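Local coordinates for protein 6-phosphogluconolactonase (Leishmania braziliensis, PDB 3CSS) that probably hydrolyses 6-phosphogluconolactone to 6-phosphogluconate, the second step of the oxidative pentose phosphate pathway, at residues K9-N13 against L14-S18; L61-L64 against Q65-A68; R77-S80 against E81-Q85; D98-S101 against S102-I105; G125-A128 against V129-D132. All coordinates share one frame; numbering follows the deposited sequence. Where two conformers were deposited one is given.

Contact 1. Residues K9-N13 against L14-S18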
loop_
_atom_site.group_PDB
_atom_site.type_symbol
_atom_site.label_atom_id
_atom_site.label_comp_id
_atom_site.label_asym_id
_atom_site.label_seq_id
_atom_site.Cartn_x
_atom_site.Cartn_y
_atom_site.Cartn_z
ATOM N N LYS A 9 -2.290 11.230 -13.770
ATOM C CA LYS A 9 -1.406 11.088 -14.951
ATOM C C LYS A 9 -1.777 9.790 -15.669
ATOM O O LYS A 9 -1.617 8.685 -15.140
ATOM C CB LYS A 9 0.067 11.087 -14.568
ATOM C CG LYS A 9 1.006 11.063 -15.768
ATOM C CD LYS A 9 2.468 11.019 -15.323
ATOM C CE LYS A 9 3.385 10.859 -16.500
ATOM N NZ LYS A 9 3.388 12.087 -17.346
ATOM N N ILE A 10 -2.326 9.949 -16.864
ATOM C CA ILE A 10 -2.674 8.819 -17.699
ATOM C C ILE A 10 -1.473 8.500 -18.529
ATOM O O ILE A 10 -1.070 9.291 -19.401
ATOM C CB ILE A 10 -3.865 9.116 -18.644
ATOM C CG1 ILE A 10 -5.117 9.461 -17.845
ATOM C CG2 ILE A 10 -4.114 7.900 -19.553
ATOM C CD1 ILE A 10 -5.515 8.465 -16.923
ATOM N N CYS A 11 -0.932 7.320 -18.292
ATOM C CA CYS A 11 0.275 6.844 -18.927
ATOM C C CYS A 11 -0.146 5.960 -20.103
ATOM O O CYS A 11 -1.302 5.515 -20.177
ATOM C CB CYS A 11 1.091 6.103 -17.893
ATOM S SG CYS A 11 1.570 7.108 -16.421
ATOM N N GLU A 12 0.737 5.784 -21.082
ATOM C CA GLU A 12 0.469 4.941 -22.251
ATOM C C GLU A 12 0.729 3.470 -21.948
ATOM O O GLU A 12 0.210 2.566 -22.625
ATOM C CB GLU A 12 1.365 5.360 -23.427
ATOM C CG GLU A 12 0.867 6.544 -24.251
ATOM C CD GLU A 12 1.562 7.860 -23.908
ATOM O OE1 GLU A 12 1.298 8.412 -22.820
ATOM O OE2 GLU A 12 2.369 8.348 -24.734
ATOM N N ASN A 13 1.564 3.227 -20.953
ATOM C CA ASN A 13 2.007 1.874 -20.645
ATOM C C ASN A 13 2.666 1.820 -19.267
ATOM O O ASN A 13 2.856 2.851 -18.602
ATOM C CB ASN A 13 2.959 1.355 -21.741
ATOM C CG ASN A 13 4.206 2.209 -21.886
ATOM O OD1 ASN A 13 4.905 2.488 -20.904
ATOM N ND2 ASN A 13 4.482 2.644 -23.104
ATOM N N LEU A 14 3.015 0.615 -18.841
ATOM C CA LEU A 14 3.503 0.397 -17.485
ATOM C C LEU A 14 4.944 0.904 -17.288
ATOM O O LEU A 14 5.349 1.213 -16.162
ATOM C CB LEU A 14 3.370 -1.086 -17.110
ATOM C CG LEU A 14 3.565 -1.512 -15.648
ATOM C CD1 LEU A 14 2.669 -0.759 -14.657
ATOM C CD2 LEU A 14 3.351 -3.038 -15.543
ATOM N N SER A 15 5.713 1.006 -18.374
ATOM C CA SER A 15 7.046 1.642 -18.309
ATOM C C SER A 15 6.939 3.090 -17.839
ATOM O O SER A 15 7.648 3.530 -16.932
ATOM C CB SER A 15 7.766 1.574 -19.664
ATOM O OG SER A 15 7.950 0.225 -20.084
ATOM N N GLN A 16 6.031 3.829 -18.461
ATOM C CA GLN A 16 5.799 5.220 -18.100
ATOM C C GLN A 16 5.247 5.327 -16.687
ATOM O O GLN A 16 5.626 6.221 -15.936
ATOM C CB GLN A 16 4.829 5.837 -19.101
ATOM C CG GLN A 16 4.569 7.301 -18.928
ATOM C CD GLN A 16 3.744 7.874 -20.076
ATOM O OE1 GLN A 16 3.154 7.125 -20.875
ATOM N NE2 GLN A 16 3.723 9.202 -20.184
ATOM N N MET A 17 4.338 4.428 -16.326
ATOM C CA MET A 17 3.775 4.436 -14.991
ATOM C C MET A 17 4.860 4.237 -13.943
ATOM O O MET A 17 4.913 4.952 -12.952
ATOM C CB MET A 17 2.741 3.324 -14.863
ATOM C CG MET A 17 1.977 3.398 -13.592
ATOM S SD MET A 17 0.727 2.122 -13.597
ATOM C CE MET A 17 -0.361 2.775 -14.861
ATOM N N SER A 18 5.716 3.255 -14.176
ATOM C CA SER A 18 6.779 2.917 -13.228
ATOM C C SER A 18 7.788 4.057 -13.093
ATOM O O SER A 18 8.203 4.368 -11.991
ATOM C CB SER A 18 7.453 1.621 -13.641
ATOM O OG SER A 18 6.464 0.586 -13.757
HETATM O O HOH W 1 5.871 11.248 -19.030
#
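Gln16 stretches its side chain, CG anti to the backbone N, alongside the residues that lead into its helix. Its OE1 accepts the backbone N-H of Glu12 at 2.8 Å from OE1 to N, in a practically straight bond (178°), although the N-H comes from above the carbonyl plane. Asn13, the residue just before the helix, is the N-cap: Asn13 OD1 accepts Gln16 N at 3.0 Å. With chi1 at 60°, CG of Asn13 sits between its backbone N and carbonyl carbon, which turns OD1 toward the first N-H groups of the helix. Side chain and backbone thus bond in both directions, Gln16 OE1 holding the N-H just before the cap.

Met17 N closes the first backbone turn on Asn13 O at 3.1 Å. At the far end of the amide, a water accepts from both Gln16 NE2 and Lys9 NZ. Beneath the amide, Cys11 SG lies 3.7 Å from Met17 CA, on the buried side. Strand 7-10, at the sheet edge, is thereby joined to helix 14-30; Lys9 and Cys11 make backbone bonds to strand 252-257, Met17 packs on Leu256, and Leu14, Ser15 and Ser18 touch Arg51 of helix 50-59.

Contact 2. Residues L61-L64 against Q65-A68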
loop_
_atom_site.group_PDB
_atom_site.type_symbol
_atom_site.label_atom_id
_atom_site.label_comp_id
_atom_site.label_asym_id
_atom_site.label_seq_id
_atom_site.Cartn_x
_atom_site.Cartn_y
_atom_site.Cartn_z
ATOM N N LEU A 61 20.039 1.785 -6.263
ATOM C CA LEU A 61 20.418 0.849 -5.211
ATOM C C LEU A 61 21.385 1.486 -4.215
ATOM O O LEU A 61 21.326 1.194 -3.021
ATOM C CB LEU A 61 21.019 -0.434 -5.802
ATOM C CG LEU A 61 21.236 -1.585 -4.815
ATOM C CD1 LEU A 61 19.925 -1.962 -4.097
ATOM C CD2 LEU A 61 21.849 -2.794 -5.515
ATOM N N ALA A 62 22.247 2.372 -4.712
ATOM C CA ALA A 62 23.224 3.077 -3.877
ATOM C C ALA A 62 22.569 3.906 -2.768
ATOM O O ALA A 62 22.988 3.848 -1.613
ATOM C CB ALA A 62 24.119 3.962 -4.752
ATOM N N LEU A 63 21.541 4.667 -3.126
ATOM C CA LEU A 63 20.799 5.465 -2.146
ATOM C C LEU A 63 20.174 4.569 -1.078
ATOM O O LEU A 63 20.173 4.906 0.105
ATOM C CB LEU A 63 19.719 6.306 -2.827
ATOM C CG LEU A 63 20.231 7.435 -3.721
ATOM C CD1 LEU A 63 19.080 8.111 -4.460
ATOM C CD2 LEU A 63 21.014 8.440 -2.892
ATOM N N LEU A 64 19.668 3.413 -1.493
ATOM C CA LEU A 64 18.999 2.482 -0.577
ATOM C C LEU A 64 19.996 1.779 0.356
ATOM O O LEU A 64 19.723 1.583 1.544
ATOM C CB LEU A 64 18.183 1.463 -1.369
ATOM C CG LEU A 64 17.189 2.069 -2.376
ATOM C CD1 LEU A 64 16.415 0.945 -3.068
ATOM C CD2 LEU A 64 16.209 3.075 -1.734
ATOM N N GLN A 65 21.158 1.415 -0.175
ATOM C CA GLN A 65 22.209 0.827 0.665
ATOM C C GLN A 65 22.771 1.849 1.679
ATOM O O GLN A 65 23.374 1.467 2.689
ATOM C CB GLN A 65 23.287 0.154 -0.211
ATOM C CG GLN A 65 22.679 -1.033 -0.985
ATOM C CD GLN A 65 23.649 -1.805 -1.839
ATOM O OE1 GLN A 65 24.663 -1.274 -2.303
ATOM N NE2 GLN A 65 23.333 -3.082 -2.067
ATOM N N GLN A 66 22.547 3.137 1.415
ATOM C CA GLN A 66 22.873 4.227 2.349
ATOM C C GLN A 66 21.723 4.545 3.328
ATOM O O GLN A 66 21.765 5.557 4.039
ATOM C CB GLN A 66 23.200 5.498 1.563
ATOM C CG GLN A 66 24.419 5.410 0.642
ATOM C CD GLN A 66 24.375 6.450 -0.477
ATOM O OE1 GLN A 66 23.547 7.369 -0.457
ATOM N NE2 GLN A 66 25.262 6.305 -1.463
ATOM N N HIS A 67 20.695 3.695 3.333
ATOM C CA HIS A 67 19.577 3.786 4.279
ATOM C C HIS A 67 18.684 5.016 4.039
ATOM O O HIS A 67 18.077 5.536 4.978
ATOM C CB HIS A 67 20.076 3.736 5.746
ATOM C CG HIS A 67 21.169 2.733 5.990
ATOM N ND1 HIS A 67 20.989 1.379 5.814
ATOM C CD2 HIS A 67 22.457 2.891 6.382
ATOM C CE1 HIS A 67 22.114 0.743 6.092
ATOM N NE2 HIS A 67 23.024 1.639 6.440
ATOM N N ALA A 68 18.560 5.450 2.781
ATOM C CA ALA A 68 17.681 6.587 2.448
ATOM C C ALA A 68 16.186 6.281 2.672
ATOM O O ALA A 68 15.391 7.196 2.890
ATOM C CB ALA A 68 17.903 7.024 1.009
#
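Two backbone bonds cross where the helix stops: His67 N donates to Leu64 O at 2.9 Å, and Ala68 N reaches back to Leu63 O at 3.2 Å. Just before them the last regular helical bond, Gln65 N to Leu61 O at 2.9 Å, is nearly aligned with the carbonyl. Gln66 N is held less firmly, with weak bonds to both Ala62 O and Leu63 O. His67 N comes to Leu64 O from well above the carbonyl plane, because the chain is already turning.

This is a Schellman motif, with His67 as the C-prime residue. Its positive phi (69°) reverses the chain and sends Ala68 toward strand 69-77, while Gln65 O lies over one face of the imidazole, 3.7 Å above its plane. On the polar side, His67 ND1 is hydrogen-bonded to Asp103 OD2, and Gln65 NE2 to the backbone O of Asp98, so the helix end is tied to the loop that follows helix 87-96.

Packing fills in around these bonds. Gln65, extended beyond CG, lays its amide beside Leu61, with NE2 3.8 Å from Leu61 CD2. Gln66 runs its chain back over the Ala62 carbonyl and brings OE1 within 3.7 Å of Leu63 CD2. Across the turn, the methyl of Ala68 stands 4.3 Å from Leu63 CB. On the buried side, Leu64 packs against Val69 and Phe71 of the strand, and Ala68 takes a backbone bond with Val39.

Contact 3. Residues R77-S80 against E81-Q85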
loop_
_atom_site.group_PDB
_atom_site.type_symbol
_atom_site.label_atom_id
_atom_site.label_comp_id
_atom_site.label_asym_id
_atom_site.label_seq_id
_atom_site.Cartn_x
_atom_site.Cartn_y
_atom_site.Cartn_z
ATOM N N ARG A 77 -0.320 -10.804 2.107
ATOM C CA ARG A 77 -0.984 -12.095 2.130
ATOM C C ARG A 77 -0.340 -12.963 3.202
ATOM O O ARG A 77 0.893 -13.121 3.213
ATOM C CB ARG A 77 -0.822 -12.768 0.764
ATOM C CG ARG A 77 -1.509 -12.065 -0.382
ATOM C CD ARG A 77 -0.656 -10.956 -1.009
ATOM N NE ARG A 77 -1.297 -10.341 -2.173
ATOM C CZ ARG A 77 -1.170 -10.737 -3.435
ATOM N NH1 ARG A 77 -0.438 -11.789 -3.755
ATOM N NH2 ARG A 77 -1.813 -10.070 -4.407
ATOM N N LEU A 78 -1.145 -13.575 4.073
ATOM C CA LEU A 78 -0.597 -14.356 5.192
ATOM C C LEU A 78 -0.185 -15.750 4.740
ATOM O O LEU A 78 -0.782 -16.777 5.107
ATOM C CB LEU A 78 -1.564 -14.386 6.368
ATOM C CG LEU A 78 -1.851 -12.984 6.923
ATOM C CD1 LEU A 78 -2.821 -13.042 8.091
ATOM C CD2 LEU A 78 -0.552 -12.261 7.308
ATOM N N LEU A 79 0.849 -15.739 3.904
ATOM C CA LEU A 79 1.538 -16.923 3.418
ATOM C C LEU A 79 2.998 -16.818 3.892
ATOM O O LEU A 79 3.426 -15.775 4.379
ATOM C CB LEU A 79 1.452 -16.959 1.885
ATOM C CG LEU A 79 0.036 -16.972 1.288
ATOM C CD1 LEU A 79 0.028 -16.464 -0.145
ATOM C CD2 LEU A 79 -0.599 -18.361 1.373
ATOM N N SER A 80 3.763 -17.895 3.762
ATOM C CA SER A 80 5.185 -17.850 4.115
ATOM C C SER A 80 5.919 -16.786 3.275
ATOM O O SER A 80 5.494 -16.461 2.164
ATOM C CB SER A 80 5.841 -19.243 3.981
ATOM O OG SER A 80 6.110 -19.581 2.626
ATOM N N GLU A 81 6.991 -16.224 3.829
ATOM C CA GLU A 81 7.855 -15.275 3.102
ATOM C C GLU A 81 8.442 -15.853 1.802
ATOM O O GLU A 81 8.710 -15.103 0.859
ATOM C CB GLU A 81 9.009 -14.790 3.996
ATOM C CG GLU A 81 8.574 -13.885 5.142
ATOM C CD GLU A 81 9.735 -13.206 5.857
ATOM O OE1 GLU A 81 9.548 -12.057 6.328
ATOM O OE2 GLU A 81 10.826 -13.814 5.954
ATOM N N ASP A 82 8.657 -17.167 1.747
ATOM C CA ASP A 82 9.166 -17.787 0.511
ATOM C C ASP A 82 8.047 -18.243 -0.453
ATOM O O ASP A 82 8.338 -18.766 -1.535
ATOM C CB ASP A 82 10.204 -18.910 0.792
ATOM C CG ASP A 82 9.757 -19.904 1.847
ATOM O OD1 ASP A 82 8.612 -19.800 2.335
ATOM O OD2 ASP A 82 10.568 -20.799 2.191
ATOM N N ASP A 83 6.782 -18.027 -0.074
ATOM C CA ASP A 83 5.646 -18.319 -0.948
ATOM C C ASP A 83 5.636 -17.255 -2.028
ATOM O O ASP A 83 5.698 -16.064 -1.737
ATOM C CB ASP A 83 4.317 -18.325 -0.174
ATOM C CG ASP A 83 3.163 -18.937 -0.973
ATOM O OD1 ASP A 83 2.892 -18.492 -2.114
ATOM O OD2 ASP A 83 2.509 -19.869 -0.445
ATOM N N GLU A 84 5.558 -17.697 -3.278
ATOM C CA GLU A 84 5.671 -16.793 -4.420
ATOM C C GLU A 84 4.501 -15.799 -4.505
ATOM O O GLU A 84 4.621 -14.730 -5.107
ATOM C CB GLU A 84 5.809 -17.606 -5.715
ATOM C CG GLU A 84 5.998 -16.764 -6.956
ATOM C CD GLU A 84 6.808 -17.453 -8.033
ATOM O OE1 GLU A 84 7.360 -18.555 -7.784
ATOM O OE2 GLU A 84 6.900 -16.874 -9.138
ATOM N N GLN A 85 3.377 -16.134 -3.880
ATOM C CA GLN A 85 2.230 -15.228 -3.837
ATOM C C GLN A 85 2.222 -14.284 -2.623
ATOM O O GLN A 85 1.241 -13.559 -2.410
ATOM C CB GLN A 85 0.930 -16.031 -3.905
ATOM C CG GLN A 85 0.630 -16.530 -5.308
ATOM C CD GLN A 85 -0.758 -17.107 -5.414
ATOM O OE1 GLN A 85 -1.007 -18.224 -4.967
ATOM N NE2 GLN A 85 -1.681 -16.336 -5.995
HETATM O O HOH W 2 -0.185 -13.258 -6.391
HETATM O O HOH W 3 2.601 -20.292 2.543
#
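Arg77 reaches across the mouth of the loop to Gln85, and most of its side chain lines the same carbonyl. CB is 3.9 Å from Gln85 O, and CG and CD come closer as the chain bends at chi2 (86°) and curls round the oxygen. NE and CZ pass Gln85 O at 4.1 and 3.9 Å. At the tip, NH1 donates to Gln85 O at 2.8 Å; the oxygen lies at the guanidinium edge, only 3° from its plane. The same NH1 donates to a water, which accepts a weak bond from Gln85 NE2.

Inside the loop, Leu79 CB rests 3.8 Å from Asp83 CB, while CD1 touches Gln85 CB. Asp83 is pinned by its two oxygens: OD1 accepts Gln85 N at 3.0 Å through its anti lone pair, and OD2 accepts a hydrogen bond from a water that itself accepts from Ser80 N. At the outer bend Ser80 OG donates to Asp82 OD1 at 2.5 Å.

Outside the loop, Leu79 O accepts from Arg109, and Arg77 packs on Asn87. Between strand 69-77 and helix 87-96, the chain builds a type I beta turn from Ser80 to Asp83, closed by Asp83 N to Ser80 O, followed by an Asx turn at Asp83.

Contact 4. Residues D98-S101 against S102-I105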
loop_
_atom_site.group_PDB
_atom_site.type_symbol
_atom_site.label_atom_id
_atom_site.label_comp_id
_atom_site.label_asym_id
_atom_site.label_seq_id
_atom_site.Cartn_x
_atom_site.Cartn_y
_atom_site.Cartn_z
ATOM N N ASP A 98 18.751 -6.886 -2.068
ATOM C CA ASP A 98 19.987 -6.096 -1.982
ATOM C C ASP A 98 19.844 -4.813 -1.151
ATOM O O ASP A 98 20.716 -3.940 -1.199
ATOM C CB ASP A 98 20.506 -5.788 -3.390
ATOM C CG ASP A 98 20.967 -7.040 -4.124
ATOM O OD1 ASP A 98 21.641 -7.901 -3.500
ATOM O OD2 ASP A 98 20.674 -7.175 -5.331
ATOM N N VAL A 99 18.762 -4.731 -0.373
ATOM C CA VAL A 99 18.535 -3.645 0.582
ATOM C C VAL A 99 18.904 -4.167 1.973
ATOM O O VAL A 99 18.578 -5.311 2.320
ATOM C CB VAL A 99 17.049 -3.150 0.569
ATOM C CG1 VAL A 99 16.801 -2.123 1.669
ATOM C CG2 VAL A 99 16.676 -2.552 -0.798
ATOM N N PRO A 100 19.605 -3.347 2.777
ATOM C CA PRO A 100 19.973 -3.789 4.124
ATOM C C PRO A 100 18.754 -4.178 4.953
ATOM O O PRO A 100 17.737 -3.477 4.924
ATOM C CB PRO A 100 20.695 -2.572 4.716
ATOM C CG PRO A 100 21.142 -1.769 3.537
ATOM C CD PRO A 100 20.066 -1.973 2.505
ATOM N N SER A 101 18.858 -5.301 5.669
ATOM C CA SER A 101 17.740 -5.831 6.461
ATOM C C SER A 101 17.262 -4.811 7.476
ATOM O O SER A 101 16.073 -4.752 7.776
ATOM C CB SER A 101 18.138 -7.114 7.201
ATOM O OG SER A 101 18.558 -8.126 6.299
ATOM N N SER A 102 18.206 -4.026 8.007
ATOM C CA SER A 102 17.905 -2.972 8.986
ATOM C C SER A 102 16.947 -1.902 8.474
ATOM O O SER A 102 16.316 -1.211 9.277
ATOM C CB SER A 102 19.198 -2.292 9.470
ATOM O OG SER A 102 19.861 -1.591 8.427
ATOM N N ASP A 103 16.838 -1.774 7.153
ATOM C CA ASP A 103 15.965 -0.778 6.532
ATOM C C ASP A 103 14.587 -1.323 6.154
ATOM O O ASP A 103 13.783 -0.602 5.562
ATOM C CB ASP A 103 16.628 -0.230 5.269
ATOM C CG ASP A 103 17.880 0.553 5.560
ATOM O OD1 ASP A 103 17.903 1.320 6.551
ATOM O OD2 ASP A 103 18.853 0.386 4.803
ATOM N N VAL A 104 14.332 -2.587 6.479
ATOM C CA VAL A 104 13.087 -3.257 6.137
ATOM C C VAL A 104 12.407 -3.800 7.398
ATOM O O VAL A 104 13.001 -4.551 8.166
ATOM C CB VAL A 104 13.334 -4.430 5.132
ATOM C CG1 VAL A 104 12.003 -5.034 4.689
ATOM C CG2 VAL A 104 14.125 -3.951 3.939
ATOM N N ILE A 105 11.151 -3.428 7.593
ATOM C CA ILE A 105 10.354 -3.928 8.702
ATOM C C ILE A 105 9.625 -5.197 8.266
ATOM O O ILE A 105 8.846 -5.185 7.303
ATOM C CB ILE A 105 9.361 -2.855 9.219
ATOM C CG1 ILE A 105 10.099 -1.550 9.568
ATOM C CG2 ILE A 105 8.579 -3.365 10.422
ATOM C CD1 ILE A 105 11.212 -1.684 10.571
#
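Pro100 O accepts the backbone N-H of Asp103 at 2.9 Å, the shorter of two successive bonds that wind this loop into a turn of 3-10 helix. The next, Val104 N to Ser101 O, measures 3.1 Å. Both N-H groups come from well above the plane of their carbonyl, as the tight i to i+3 winding dictates.

The side chains meet across the turn. Asp103 CG stands anti to its own carbonyl carbon (chi1 -66°), which brings OD2 against the CB-CG-CD side of the proline ring: OD2 lies 3.4 Å from Pro100 CG and about as far from CB and CD. Its polar partner is His67 ND1, whose ring also packs on Pro100 and Ser102. Deeper in, Val99 CG1 meets Val104 CG2 at 4.0 Å, the two side chains crossing at about a right angle, and CG1 is also close to Asp103 CB. Val99 rests on Phe71 of strand 69-77, which makes backbone bonds with Asp103 and Ile105.

Asp103 is buried, and its OD2 has the proline carbons on one side and His67 ND1 roughly at a right angle to them. A carboxylate so placed would be expected to favour a protonated His67, giving their bond a partly ionic character.

Contact 5. Residues G125-A128 against V129-D132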
loop_
_atom_site.group_PDB
_atom_site.type_symbol
_atom_site.label_atom_id
_atom_site.label_comp_id
_atom_site.label_asym_id
_atom_site.label_seq_id
_atom_site.Cartn_x
_atom_site.Cartn_y
_atom_site.Cartn_z
ATOM N N GLY A 125 -6.041 -15.736 13.891
ATOM C CA GLY A 125 -4.653 -15.760 13.448
ATOM C C GLY A 125 -4.239 -14.505 12.699
ATOM O O GLY A 125 -3.129 -14.011 12.891
ATOM N N ALA A 126 -5.116 -13.998 11.831
ATOM C CA ALA A 126 -4.873 -12.739 11.133
ATOM C C ALA A 126 -4.704 -11.573 12.124
ATOM O O ALA A 126 -3.779 -10.782 11.996
ATOM C CB ALA A 126 -6.012 -12.450 10.109
ATOM N N TRP A 127 -5.594 -11.465 13.102
ATOM C CA TRP A 127 -5.461 -10.441 14.143
ATOM C C TRP A 127 -4.166 -10.568 14.932
ATOM O O TRP A 127 -3.556 -9.560 15.265
ATOM C CB TRP A 127 -6.646 -10.464 15.108
ATOM C CG TRP A 127 -7.816 -9.597 14.692
ATOM C CD1 TRP A 127 -9.104 -9.996 14.515
ATOM C CD2 TRP A 127 -7.794 -8.186 14.418
ATOM N NE1 TRP A 127 -9.889 -8.927 14.145
ATOM C CE2 TRP A 127 -9.109 -7.805 14.071
ATOM C CE3 TRP A 127 -6.790 -7.206 14.424
ATOM C CZ2 TRP A 127 -9.445 -6.496 13.751
ATOM C CZ3 TRP A 127 -7.129 -5.908 14.101
ATOM C CH2 TRP A 127 -8.442 -5.564 13.762
ATOM N N ALA A 128 -3.757 -11.794 15.238
ATOM C CA ALA A 128 -2.512 -12.010 15.963
ATOM C C ALA A 128 -1.329 -11.421 15.182
ATOM O O ALA A 128 -0.484 -10.730 15.758
ATOM C CB ALA A 128 -2.309 -13.492 16.233
ATOM N N VAL A 129 -1.289 -11.678 13.871
ATOM C CA VAL A 129 -0.249 -11.112 12.992
ATOM C C VAL A 129 -0.361 -9.576 12.896
ATOM O O VAL A 129 0.644 -8.879 13.014
ATOM C CB VAL A 129 -0.284 -11.744 11.574
ATOM C CG1 VAL A 129 0.719 -11.063 10.646
ATOM C CG2 VAL A 129 -0.020 -13.242 11.651
ATOM N N ALA A 130 -1.581 -9.067 12.714
ATOM C CA ALA A 130 -1.836 -7.622 12.662
ATOM C C ALA A 130 -1.316 -6.902 13.902
ATOM O O ALA A 130 -0.669 -5.857 13.802
ATOM C CB ALA A 130 -3.345 -7.335 12.477
ATOM N N GLN A 131 -1.608 -7.472 15.067
ATOM C CA GLN A 131 -1.247 -6.854 16.343
ATOM C C GLN A 131 0.266 -6.788 16.556
ATOM O O GLN A 131 0.797 -5.762 16.981
ATOM C CB GLN A 131 -1.932 -7.596 17.476
ATOM C CG GLN A 131 -3.435 -7.360 17.484
ATOM C CD GLN A 131 -3.828 -6.090 18.223
ATOM O OE1 GLN A 131 -4.157 -5.061 17.606
ATOM N NE2 GLN A 131 -3.816 -6.162 19.555
ATOM N N ASP A 132 0.959 -7.868 16.215
ATOM C CA ASP A 132 2.418 -7.901 16.301
ATOM C C ASP A 132 3.060 -6.897 15.328
ATOM O O ASP A 132 4.059 -6.243 15.661
ATOM C CB ASP A 132 2.945 -9.317 16.034
ATOM C CG ASP A 132 2.812 -10.251 17.247
ATOM O OD1 ASP A 132 2.415 -9.802 18.360
ATOM O OD2 ASP A 132 3.128 -11.457 17.084
HETATM O O HOH W 4 -0.178 -10.826 18.512
#
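Trp127 brings one ring atom, CE3, to 4.0 Å from CB of Ala130, three positions on. Helix 123-140 is here a regular alpha-helix, with four successive i to i+4 backbone bonds from Val129 N to Gly125 O through Asp132 N to Ala128 O; the straightest, Ala130 N to Ala126 O, is 2.9 Å long at 167° and lies in the carbonyl plane.

The tight face looks toward the sheet. Ala126 and Ala130 are small enough to let the helix settle on Val188 of strand 186-189, and Val129 and Ala130 press on Val202 of the adjoining strand 201-204. Val129 holds CG1 anti to its backbone N (chi1 175°), which leaves CG2 over the previous turn, 3.4 Å from Gly125 O. Trp127 closes one flank of this face: its ring also touches Val188 and meets the ring of His184, their planes inclined at about 55°.

The side carrying Gln131 and Asp132 is exposed, and there the contacts are looser. Gln131 bends at chi2 and turns its amide away, so that its contact with the preceding turn is made by the aliphatic part, CG lying 3.1 Å from Trp127 O. Asp132 has a water between itself and the helix backbone. That water donates to Ala128 O at 2.8 Å, and more weakly to Asp132 OD1, so the Ala128 carbonyl accepts both from it and from Asp132 N.

Overall arrangement
Along the chain the five contacts follow in series, each a local feature at or near the end of a strand or helix except contact 5, which lies within helix 123-140. Contact 1 starts at the edge strand 7-10 of the mixed eight-stranded sheet; contact 5 packs on strands 186-189 and 201-204 near the other edge, their centres about 36 Å apart, on opposite sides of the chain's centre. Contacts 2 and 3 flank strand 69-77. Contacts 2 and 4, centres about 10 Å apart, touch through the His67-Asp103 and Gln65-Asp98 bonds. Contact 3 reaches contact 5 through Leu78, which packs on Ala126 and Val129, tying loops and helices together around one sheet.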